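Local structure of beta-alanyl-CoA:ammonia lyase 2 (Clostridium propionicum, 4MTU) at residues A14-Y19 with G26-N31; N31-V36 with G116-S121; E39-V42 with I48-F51; G79-T84 with D127-P132. The protein probably acts as a lyase that eliminates ammonia from beta-alanyl-CoA, and is a zinc-binding member of the hot dog fold superfamily. One frame throughout, in Å; residues are numbered along the deposited sequence.

Contacts 1, 2 and 3 follow one another down helix 27-45, the central helix of the hot dog fold. Contact 1 joins its first turn to the preceding loop, contact 2 lays the helix on strand 106-123 of the antiparallel sheet, and contact 3 closes the turn into strand 50-59. Contact 4 ties the start of strand 82-95 to the loop after strand 106-123, with its centre about 9 Å from that of contact 3, where Met-41 meets Tyr-83. Centres of contacts 1 and 4 lie about 30 Å apart. Contacts 2 and 4 alternate along the chain and touch through neighbouring strands 82-95 and 106-123, so the helix-packed sheet leads to the zinc-bordering end.

Contact 1. Residues A14-Y19 with G26-N31; sequences AKDAHY and GARIVN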
loop_
_atom_site.group_PDB
_atom_site.type_symbol
_atom_site.label_atom_id
_atom_site.label_comp_id
_atom_site.label_asym_id
_atom_site.label_seq_id
_atom_site.Cartn_x
_atom_site.Cartn_y
_atom_site.Cartn_z
ATOM N N ALA A 14 6.583 -3.810 8.724
ATOM C CA ALA A 14 7.290 -2.588 8.320
ATOM C C ALA A 14 6.359 -1.665 7.519
ATOM O O ALA A 14 6.556 -0.446 7.541
ATOM C CB ALA A 14 8.527 -2.966 7.508
ATOM N N LYS A 15 5.377 -2.180 6.830
ATOM C CA LYS A 15 4.408 -1.436 6.074
ATOM C C LYS A 15 3.483 -0.581 6.931
ATOM O O LYS A 15 2.862 0.343 6.431
ATOM C CB LYS A 15 3.564 -2.385 5.207
ATOM C CG LYS A 15 4.421 -3.235 4.250
ATOM C CD LYS A 15 3.593 -4.367 3.668
ATOM C CE LYS A 15 4.358 -5.198 2.676
ATOM N NZ LYS A 15 5.378 -5.984 3.341
ATOM N N ASP A 16 3.378 -0.891 8.224
ATOM C CA ASP A 16 2.571 -0.150 9.162
ATOM C C ASP A 16 3.341 1.011 9.783
ATOM O O ASP A 16 2.720 1.890 10.396
ATOM C CB ASP A 16 2.027 -1.062 10.259
ATOM C CG ASP A 16 1.009 -2.046 9.673
ATOM O OD1 ASP A 16 -0.056 -1.565 9.200
ATOM O OD2 ASP A 16 1.269 -3.266 9.692
ATOM N N ALA A 17 4.675 1.056 9.646
ATOM C CA ALA A 17 5.390 2.226 10.128
ATOM C C ALA A 17 4.834 3.452 9.446
ATOM O O ALA A 17 4.492 3.426 8.260
ATOM C CB ALA A 17 6.873 2.097 9.806
ATOM N N HIS A 18 4.823 4.557 10.184
ATOM C CA HIS A 18 4.315 5.823 9.656
ATOM C C HIS A 18 5.303 6.960 9.888
ATOM O O HIS A 18 5.600 7.714 8.974
ATOM C CB HIS A 18 2.945 6.128 10.274
ATOM C CG HIS A 18 2.217 7.144 9.512
ATOM N ND1 HIS A 18 1.568 6.838 8.327
ATOM C CD2 HIS A 18 2.050 8.493 9.776
ATOM C CE1 HIS A 18 1.017 7.946 7.907
ATOM N NE2 HIS A 18 1.292 8.969 8.705
ATOM N N TYR A 19 5.747 7.114 11.105
ATOM C CA TYR A 19 6.757 8.104 11.430
ATOM C C TYR A 19 8.109 7.473 11.337
ATOM O O TYR A 19 8.247 6.238 11.203
ATOM C CB TYR A 19 6.488 8.730 12.805
ATOM C CG TYR A 19 5.127 9.375 12.816
ATOM C CD1 TYR A 19 4.851 10.553 12.100
ATOM C CD2 TYR A 19 4.008 8.786 13.495
ATOM C CE1 TYR A 19 3.601 11.149 12.071
ATOM C CE2 TYR A 19 2.789 9.422 13.456
ATOM C CZ TYR A 19 2.561 10.600 12.756
ATOM O OH TYR A 19 1.253 11.141 12.769
ATOM N N GLY A 26 -1.224 6.471 15.510
ATOM C CA GLY A 26 -2.427 6.115 16.224
ATOM C C GLY A 26 -3.626 5.841 15.296
ATOM O O GLY A 26 -4.486 5.013 15.603
ATOM N N ALA A 27 -3.658 6.503 14.150
ATOM C CA ALA A 27 -4.723 6.262 13.202
ATOM C C ALA A 27 -4.775 4.812 12.726
ATOM O O ALA A 27 -5.832 4.360 12.295
ATOM C CB ALA A 27 -4.655 7.203 12.014
ATOM N N ARG A 28 -3.665 4.064 12.810
ATOM C CA ARG A 28 -3.726 2.649 12.435
ATOM C C ARG A 28 -4.696 1.888 13.329
ATOM O O ARG A 28 -5.368 0.949 12.886
ATOM C CB ARG A 28 -2.312 2.045 12.524
ATOM C CG ARG A 28 -2.235 0.551 12.249
ATOM C CD ARG A 28 -2.553 0.215 10.839
ATOM N NE ARG A 28 -2.545 -1.232 10.568
ATOM C CZ ARG A 28 -3.560 -2.014 10.792
ATOM N NH1 ARG A 28 -4.696 -1.551 11.303
ATOM N NH2 ARG A 28 -3.484 -3.300 10.485
ATOM N N ILE A 29 -4.743 2.266 14.624
ATOM C CA ILE A 29 -5.688 1.631 15.533
ATOM C C ILE A 29 -7.128 1.984 15.135
ATOM O O ILE A 29 -8.016 1.130 15.138
ATOM C CB ILE A 29 -5.417 2.105 16.994
ATOM C CG1 ILE A 29 -4.036 1.635 17.460
ATOM C CG2 ILE A 29 -6.531 1.635 17.887
ATOM C CD1 ILE A 29 -3.605 2.232 18.802
ATOM N N VAL A 30 -7.363 3.264 14.791
ATOM C CA VAL A 30 -8.686 3.709 14.389
ATOM C C VAL A 30 -9.117 2.996 13.104
ATOM O O VAL A 30 -10.286 2.601 13.017
ATOM C CB VAL A 30 -8.704 5.233 14.258
ATOM C CG1 VAL A 30 -10.093 5.709 13.842
ATOM C CG2 VAL A 30 -8.260 5.904 15.561
ATOM N N ASN A 31 -8.219 2.753 12.195
ATOM C CA ASN A 31 -8.529 1.981 11.001
ATOM C C ASN A 31 -9.089 0.606 11.387
ATOM O O ASN A 31 -10.093 0.131 10.886
ATOM C CB ASN A 31 -7.267 1.909 10.149
ATOM C CG ASN A 31 -7.522 1.135 8.887
ATOM O OD1 ASN A 31 -8.618 1.096 8.421
ATOM N ND2 ASN A 31 -6.551 0.461 8.339
HETATM O O HOH W 1 -0.993 -4.762 9.794
#
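Asp-16 and Arg-28 join the short 3-10 segment 14-16 to the first turn of helix 27-45 through a salt bridge. The arginine leaves the helix with CG anti to the backbone N (chi1 176°), and a bend at chi2 turns the rest of the chain toward the loop. Its CB and CG stay more than 4.2 Å from Asp-16; CD is the first atom to come near, 3.5 Å from Asp-16 OD1. The next atom makes the bond itself: Arg-28 NE donates to Asp-16 OD1 over 2.9 Å, with an N-H...O angle of 153°. CZ follows at 3.9 Å from the same oxygen. Relative to the guanidinium the acceptor lies at the edge, near its plane; relative to the carboxylate the donor stands well above the plane. The two flat groups are turned 46° against each other, and a single direct bond joins them. At the tip, Arg-28 NH2 reaches a water 3.0 Å away, and that water donates to Asp-16 OD2 at 2.7 Å, so the second carboxylate oxygen is linked to the arginine indirectly. Beyond the pair, Arg-28 NH1 bonds to Gln-32 OE1 one helical turn on, while Asp-16 OD2 also takes the backbone N-H of Ser-13. Both charged groups thus have their rotation restrained from their own side. The neighbouring His-18 binds Asp-35 of a second subunit and Lys-15 of a third, which places the loop among subunit interfaces. This is a surface ion pair, which ties the loop that follows strand 4-11 to the first part of the central helix of the hot dog fold.

Contact 2. Residues N31-V36 with G116-S121; sequences NQWGDV and GTATGS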
loop_
_atom_site.group_PDB
_atom_site.type_symbol
_atom_site.label_atom_id
_atom_site.label_comp_id
_atom_site.label_asym_id
_atom_site.label_seq_id
_atom_site.Cartn_x
_atom_site.Cartn_y
_atom_site.Cartn_z
ATOM N N ASN A 31 -8.219 2.753 12.195
ATOM C CA ASN A 31 -8.529 1.981 11.001
ATOM C C ASN A 31 -9.089 0.606 11.387
ATOM O O ASN A 31 -10.093 0.131 10.886
ATOM C CB ASN A 31 -7.267 1.909 10.149
ATOM C CG ASN A 31 -7.522 1.135 8.887
ATOM O OD1 ASN A 31 -8.618 1.096 8.421
ATOM N ND2 ASN A 31 -6.551 0.461 8.339
ATOM N N GLN A 32 -8.373 -0.055 12.329
ATOM C CA GLN A 32 -8.795 -1.385 12.727
ATOM C C GLN A 32 -10.125 -1.361 13.480
ATOM O O GLN A 32 -10.968 -2.241 13.246
ATOM C CB GLN A 32 -7.713 -2.110 13.573
ATOM C CG GLN A 32 -7.856 -3.588 13.440
ATOM C CD GLN A 32 -7.611 -4.078 12.044
ATOM O OE1 GLN A 32 -6.691 -3.584 11.358
ATOM N NE2 GLN A 32 -8.383 -5.014 11.580
ATOM N N TRP A 33 -10.326 -0.381 14.348
ATOM C CA TRP A 33 -11.627 -0.273 15.052
ATOM C C TRP A 33 -12.762 -0.055 14.044
ATOM O O TRP A 33 -13.870 -0.554 14.297
ATOM C CB TRP A 33 -11.567 0.848 16.041
ATOM C CG TRP A 33 -10.761 0.548 17.287
ATOM C CD1 TRP A 33 -10.456 -0.673 17.802
ATOM C CD2 TRP A 33 -10.209 1.527 18.174
ATOM N NE1 TRP A 33 -9.728 -0.534 18.975
ATOM C CE2 TRP A 33 -9.573 0.834 19.209
ATOM C CE3 TRP A 33 -10.167 2.924 18.146
ATOM C CZ2 TRP A 33 -8.921 1.492 20.285
ATOM C CZ3 TRP A 33 -9.529 3.570 19.167
ATOM C CH2 TRP A 33 -8.901 2.861 20.226
ATOM N N GLY A 34 -12.519 0.636 12.937
ATOM C CA GLY A 34 -13.557 0.757 11.935
ATOM C C GLY A 34 -13.984 -0.619 11.415
ATOM O O GLY A 34 -15.182 -0.880 11.226
ATOM N N ASP A 35 -13.007 -1.498 11.180
ATOM C CA ASP A 35 -13.309 -2.847 10.680
ATOM C C ASP A 35 -13.960 -3.726 11.751
ATOM O O ASP A 35 -14.830 -4.536 11.451
ATOM C CB ASP A 35 -12.072 -3.492 10.123
ATOM C CG ASP A 35 -11.498 -2.879 8.877
ATOM O OD1 ASP A 35 -12.156 -1.938 8.315
ATOM O OD2 ASP A 35 -10.408 -3.363 8.459
ATOM N N VAL A 36 -13.556 -3.557 13.028
ATOM C CA VAL A 36 -14.216 -4.245 14.131
ATOM C C VAL A 36 -15.682 -3.817 14.211
ATOM O O VAL A 36 -16.595 -4.630 14.350
ATOM C CB VAL A 36 -13.480 -3.960 15.477
ATOM C CG1 VAL A 36 -14.251 -4.524 16.645
ATOM C CG2 VAL A 36 -12.078 -4.563 15.446
ATOM N N GLY A 116 -4.938 1.551 23.537
ATOM C CA GLY A 116 -5.936 2.533 23.208
ATOM C C GLY A 116 -7.323 2.073 23.681
ATOM O O GLY A 116 -7.576 0.890 23.821
ATOM N N THR A 117 -8.173 3.087 23.857
ATOM C CA THR A 117 -9.596 2.851 24.105
ATOM C C THR A 117 -10.391 3.888 23.340
ATOM O O THR A 117 -9.902 4.971 23.004
ATOM C CB THR A 117 -9.926 2.958 25.597
ATOM O OG1 THR A 117 -9.642 4.286 26.043
ATOM C CG2 THR A 117 -9.213 1.983 26.444
ATOM N N ALA A 118 -11.674 3.588 23.086
ATOM C CA ALA A 118 -12.549 4.533 22.433
ATOM C C ALA A 118 -14.026 4.113 22.627
ATOM O O ALA A 118 -14.319 2.940 22.839
ATOM C CB ALA A 118 -12.320 4.597 20.934
ATOM N N THR A 119 -14.886 5.115 22.476
ATOM C CA THR A 119 -16.338 4.872 22.289
ATOM C C THR A 119 -16.701 5.393 20.913
ATOM O O THR A 119 -16.327 6.524 20.599
ATOM C CB THR A 119 -17.142 5.609 23.348
ATOM O OG1 THR A 119 -16.691 5.158 24.632
ATOM C CG2 THR A 119 -18.633 5.372 23.186
ATOM N N GLY A 120 -17.427 4.611 20.116
ATOM C CA GLY A 120 -17.826 5.015 18.788
ATOM C C GLY A 120 -19.260 4.719 18.514
ATOM O O GLY A 120 -19.922 3.983 19.277
ATOM N N SER A 121 -19.775 5.313 17.486
ATOM C CA SER A 121 -21.134 5.030 17.063
ATOM C C SER A 121 -21.223 4.793 15.579
ATOM O O SER A 121 -20.529 5.456 14.791
ATOM C CB SER A 121 -21.881 6.309 17.411
ATOM O OG SER A 121 -22.148 6.291 18.802
#
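Trp-33 carries this contact from the helix, pressing the six-membered part of its indole against the backbone of Gly-116 and Thr-117 and the methyl group of Ala-118. Its CZ3 lies 3.5 Å from Ala-118 CB, an oblique approach, and CH2 comes within 3.6 Å of Thr-117 C. Farther along the rim, CZ2 meets Gly-116 C at 3.8 Å, with that carbon at the ring edge and near its plane. Gly-116, having no side chain, presents bare backbone to the ring. With CG anti to the carbonyl carbon (chi1 -74°), the indole projects from the helix to the sheet and bridges the 10.5 Å between the segment axes, which cross at -50°. This is the core of the hot dog fold, in which the antiparallel sheet wraps round one long helix, and strand 106-123 runs between strands 82-95 and 50-59. Outside the first shell, Trp-33 NE1 donates to Glu-88 O on strand 82-95, satisfying the indole's polar atom and helping to fix its rotation. Phe-87 meets the indole with ring planes inclined by about 35°, and Tyr-54 of strand 50-59 touches both Trp-33 and Ala-118.

Contact 3. Residues E39-V42 with I48-F51; sequences ELMV and ISLF
The backbones of Val-42 and Ile-48 approach to 5.5 Å between their CA atoms as the chain leaves helix 27-45 and turns toward strand 50-59. In this hot dog fold the turn brings the later part of the central helix against the entry to an outermost strand of the chain's sheet. Met-41 and Ser-49 make the main side-chain contact. The methionine points its CB at the turn, but bends at chi2 and chi3 carry its sulfur end away, so that the base of the chain does the touching. Met-41 CG lies 3.5 Å from Ser-49 CB, and Met-41 CB is 3.7 Å from that same carbon. The sulfur packs on the ring of Tyr-83 of strand 82-95, and the side chain also touches Cys-85. Alongside, Val-42 CG2 faces Ile-48 CG2 at 4.3 Å, a looser apolar touch; Thr-107 and Met-95 of a neighbouring subunit pack against Val-42 and Ile-48 respectively. Leu-122 and Ile-124 touch both Met-41 and Ser-49. In the serine conformer described, one of two, the hydroxyl lies 3.3 Å from Met-41 CG, and Ser-49 OG donates to Ile-48 O over 2.7 Å, tilted 23° from the carbonyl plane.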
loop_
_atom_site.group_PDB
_atom_site.type_symbol
_atom_site.label_atom_id
_atom_site.label_comp_id
_atom_site.label_asym_id
_atom_site.label_seq_id
_atom_site.Cartn_x
_atom_site.Cartn_y
_atom_site.Cartn_z
ATOM N N GLU A 39 -17.758 -5.371 11.534
ATOM C CA GLU A 39 -18.093 -6.766 11.806
ATOM C C GLU A 39 -19.271 -6.841 12.785
ATOM O O GLU A 39 -20.214 -7.646 12.610
ATOM C CB GLU A 39 -16.867 -7.497 12.359
ATOM C CG GLU A 39 -17.032 -9.000 12.306
ATOM C CD GLU A 39 -15.819 -9.802 12.721
ATOM O OE1 GLU A 39 -14.701 -9.293 12.714
ATOM O OE2 GLU A 39 -16.002 -11.024 13.008
ATOM N N LEU A 40 -19.256 -6.027 13.840
ATOM C CA LEU A 40 -20.352 -5.967 14.786
ATOM C C LEU A 40 -21.706 -5.610 14.094
ATOM O O LEU A 40 -22.729 -6.181 14.447
ATOM C CB LEU A 40 -20.080 -4.957 15.892
ATOM C CG LEU A 40 -18.938 -5.300 16.864
ATOM C CD1 LEU A 40 -18.554 -4.091 17.680
ATOM C CD2 LEU A 40 -19.359 -6.424 17.784
ATOM N N MET A 41 -21.650 -4.692 13.157
ATOM C CA MET A 41 -22.856 -4.265 12.476
ATOM C C MET A 41 -23.372 -5.358 11.541
ATOM O O MET A 41 -24.614 -5.557 11.418
ATOM C CB MET A 41 -22.607 -2.940 11.741
ATOM C CG MET A 41 -22.349 -1.781 12.670
ATOM S SD MET A 41 -23.664 -1.447 13.870
ATOM C CE MET A 41 -23.052 -2.270 15.330
ATOM N N VAL A 42 -22.486 -6.056 10.878
ATOM C CA VAL A 42 -22.890 -7.204 10.081
ATOM C C VAL A 42 -23.663 -8.189 10.952
ATOM O O VAL A 42 -24.717 -8.717 10.571
ATOM C CB VAL A 42 -21.648 -7.876 9.413
ATOM C CG1 VAL A 42 -22.063 -9.197 8.746
ATOM C CG2 VAL A 42 -21.008 -6.906 8.415
ATOM N N ILE A 48 -23.119 -3.455 6.385
ATOM C CA ILE A 48 -21.772 -2.999 6.773
ATOM C C ILE A 48 -21.807 -1.679 7.540
ATOM O O ILE A 48 -20.829 -1.404 8.250
ATOM C CB ILE A 48 -20.816 -2.888 5.587
ATOM C CG1 ILE A 48 -21.324 -1.935 4.471
ATOM C CG2 ILE A 48 -20.490 -4.279 5.070
ATOM C CD1 ILE A 48 -20.242 -1.570 3.452
ATOM N N SER A 49 -22.890 -0.908 7.474
ATOM C CA SER A 49 -23.106 0.315 8.237
ATOM C C SER A 49 -22.251 1.470 7.723
ATOM O O SER A 49 -21.448 1.329 6.788
ATOM C CB SER A 49 -22.901 0.113 9.756
ATOM O OG SER A 49 -21.595 0.343 10.219
ATOM N N LEU A 50 -22.459 2.609 8.379
ATOM C CA LEU A 50 -21.695 3.834 8.172
ATOM C C LEU A 50 -21.176 4.209 9.579
ATOM O O LEU A 50 -21.916 4.195 10.577
ATOM C CB LEU A 50 -22.533 4.921 7.557
ATOM C CG LEU A 50 -23.100 4.595 6.131
ATOM C CD1 LEU A 50 -24.193 5.615 5.766
ATOM C CD2 LEU A 50 -22.009 4.462 5.091
ATOM N N PHE A 51 -19.909 4.587 9.687
ATOM C CA PHE A 51 -19.347 5.007 10.968
ATOM C C PHE A 51 -19.670 6.503 11.232
ATOM O O PHE A 51 -19.359 7.362 10.411
ATOM C CB PHE A 51 -17.832 4.701 10.928
ATOM C CG PHE A 51 -17.299 4.336 12.315
ATOM C CD1 PHE A 51 -16.904 2.976 12.500
ATOM C CD2 PHE A 51 -17.161 5.213 13.347
ATOM C CE1 PHE A 51 -16.445 2.597 13.773
ATOM C CE2 PHE A 51 -16.750 4.869 14.597
ATOM C CZ PHE A 51 -16.401 3.554 14.778
#

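Contact 4. Residues G79-T84 with D127-P132; sequences GNQSYT and DNQRGP. With SO4 (sulfate ion), chain C.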
loop_
_atom_site.group_PDB
_atom_site.type_symbol
_atom_site.label_atom_id
_atom_site.label_comp_id
_atom_site.label_asym_id
_atom_site.label_seq_id
_atom_site.Cartn_x
_atom_site.Cartn_y
_atom_site.Cartn_z
ATOM N N GLY A 79 -29.538 1.325 19.436
ATOM C CA GLY A 79 -30.481 2.372 19.320
ATOM C C GLY A 79 -31.465 2.016 18.235
ATOM O O GLY A 79 -31.642 0.900 17.835
ATOM N N ASN A 80 -32.189 3.023 17.752
ATOM C CA ASN A 80 -33.117 2.847 16.657
ATOM C C ASN A 80 -32.366 2.669 15.332
ATOM O O ASN A 80 -32.585 1.683 14.673
ATOM C CB ASN A 80 -34.128 3.995 16.519
ATOM C CG ASN A 80 -34.923 4.191 17.771
ATOM O OD1 ASN A 80 -35.714 3.280 18.093
ATOM N ND2 ASN A 80 -34.767 5.302 18.479
ATOM N N GLN A 81 -31.464 3.591 15.037
ATOM C CA GLN A 81 -30.592 3.508 13.852
ATOM C C GLN A 81 -29.108 3.619 14.191
ATOM O O GLN A 81 -28.283 3.369 13.318
ATOM C CB GLN A 81 -30.929 4.565 12.813
ATOM C CG GLN A 81 -32.338 4.480 12.282
ATOM C CD GLN A 81 -32.685 5.553 11.279
ATOM O OE1 GLN A 81 -32.868 5.235 10.103
ATOM N NE2 GLN A 81 -32.740 6.738 11.816
ATOM N N SER A 82 -28.771 3.975 15.424
ATOM C CA SER A 82 -27.408 4.159 15.830
ATOM C C SER A 82 -27.068 3.113 16.881
ATOM O O SER A 82 -27.934 2.625 17.615
ATOM C CB SER A 82 -27.212 5.587 16.326
ATOM O OG SER A 82 -27.496 5.600 17.707
ATOM N N TYR A 83 -25.818 2.707 16.914
ATOM C CA TYR A 83 -25.311 1.655 17.749
ATOM C C TYR A 83 -24.044 2.172 18.457
ATOM O O TYR A 83 -23.112 2.618 17.776
ATOM C CB TYR A 83 -24.970 0.416 16.913
ATOM C CG TYR A 83 -26.066 -0.087 16.034
ATOM C CD1 TYR A 83 -26.407 0.535 14.856
ATOM C CD2 TYR A 83 -26.774 -1.243 16.371
ATOM C CE1 TYR A 83 -27.411 0.097 14.028
ATOM C CE2 TYR A 83 -27.809 -1.680 15.522
ATOM C CZ TYR A 83 -28.114 -1.037 14.370
ATOM O OH TYR A 83 -29.113 -1.469 13.526
ATOM N N THR A 84 -24.066 2.154 19.772
ATOM C CA THR A 84 -22.913 2.659 20.539
ATOM C C THR A 84 -22.048 1.481 20.877
ATOM O O THR A 84 -22.513 0.525 21.474
ATOM C CB THR A 84 -23.400 3.351 21.829
ATOM O OG1 THR A 84 -24.333 4.373 21.450
ATOM C CG2 THR A 84 -22.194 3.913 22.590
ATOM N N ASP A 127 -34.355 1.202 6.922
ATOM C CA ASP A 127 -34.754 0.379 5.771
ATOM C C ASP A 127 -33.687 -0.675 5.425
ATOM O O ASP A 127 -33.976 -1.623 4.705
ATOM C CB ASP A 127 -35.065 1.206 4.527
ATOM C CG ASP A 127 -36.264 2.120 4.574
ATOM O OD1 ASP A 127 -37.113 1.963 5.505
ATOM O OD2 ASP A 127 -36.445 3.061 3.761
ATOM N N ASN A 128 -32.421 -0.474 5.836
ATOM C CA ASN A 128 -31.335 -1.358 5.573
ATOM C C ASN A 128 -31.066 -2.344 6.709
ATOM O O ASN A 128 -30.184 -3.225 6.552
ATOM C CB ASN A 128 -30.025 -0.609 5.316
ATOM C CG ASN A 128 -30.089 0.178 4.018
ATOM O OD1 ASN A 128 -30.668 -0.273 3.048
ATOM N ND2 ASN A 128 -29.566 1.384 4.078
ATOM N N GLN A 129 -31.765 -2.260 7.830
ATOM C CA GLN A 129 -31.571 -3.215 8.920
ATOM C C GLN A 129 -32.278 -4.543 8.562
ATOM O O GLN A 129 -33.403 -4.573 8.071
ATOM C CB GLN A 129 -32.119 -2.686 10.214
ATOM C CG GLN A 129 -31.357 -1.449 10.716
ATOM C CD GLN A 129 -31.955 -0.772 11.918
ATOM O OE1 GLN A 129 -32.753 -1.381 12.668
ATOM N NE2 GLN A 129 -31.555 0.438 12.223
ATOM N N ARG A 130 -31.581 -5.645 8.805
ATOM C CA ARG A 130 -32.047 -6.977 8.399
ATOM C C ARG A 130 -32.197 -7.938 9.531
ATOM O O ARG A 130 -32.506 -9.108 9.321
ATOM C CB ARG A 130 -31.176 -7.561 7.271
ATOM C CG ARG A 130 -31.065 -6.623 6.080
ATOM C CD ARG A 130 -30.508 -7.246 4.832
ATOM N NE ARG A 130 -29.213 -7.913 5.113
ATOM C CZ ARG A 130 -28.934 -9.167 4.952
ATOM N NH1 ARG A 130 -29.757 -10.056 4.412
ATOM N NH2 ARG A 130 -27.717 -9.634 5.298
ATOM N N GLY A 131 -31.981 -7.485 10.765
ATOM C CA GLY A 131 -32.021 -8.333 11.926
ATOM C C GLY A 131 -30.668 -9.098 12.116
ATOM O O GLY A 131 -29.761 -9.058 11.285
ATOM N N PRO A 132 -30.574 -9.757 13.236
ATOM C CA PRO A 132 -29.312 -10.435 13.598
ATOM C C PRO A 132 -28.933 -11.488 12.565
ATOM O O PRO A 132 -29.766 -12.193 12.008
ATOM C CB PRO A 132 -29.564 -11.025 14.958
ATOM C CG PRO A 132 -30.685 -10.264 15.540
ATOM C CD PRO A 132 -31.534 -9.837 14.354
HETATM S S SO4 C . -31.043 6.566 17.574
HETATM O O1 SO4 C . -31.297 6.294 16.136
HETATM O O2 SO4 C . -32.244 7.043 18.190
HETATM O O3 SO4 C . -29.958 7.603 17.661
HETATM O O4 SO4 C . -30.421 5.242 17.985
#
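Gln-129 reaches across to the turn before strand 82-95 and donates from NE2 to Asn-80 O over 2.9 Å. The bond is almost straight, 178° at the hydrogen; it lies in the carbonyl plane on a lone pair of the oxygen, and in the plane of the glutamine amide as well. An extended chain beyond CG brings the amide this far. Over one face of the same amide stands the phenol oxygen of Tyr-83, its OH 3.3 Å from Gln-129 CD, with ring and amide planes 65° apart. That hydroxyl is hydrogen-bonded to Asp-45 OD1, while Gln-129 NE2 also serves Ile-124 O and OE1 takes Lys-126 NZ, so the amide is held at both ends. This tight part borders the zinc site of this hot dog protein: Asp-45 and His-142 are zinc ligands, and the nearest side-chain atom of Gln-129 is about 4 Å from the zinc ion. The outer, solvent side is different: there the side chain of Asn-80 is exposed, and the hairpin turn between strands 68-78 and 82-95 carries a sulfate probably taken from the crystallisation liquor. Gln-81 N donates to sulfate O1 at 2.9 Å and Asn-80 ND2 to sulfate O2 at 3.1 Å. Ser-82 N reaches sulfate O4 at 3.3 Å, whereas the shorter bond from Asn-80 N to the same oxygen is bent and weak.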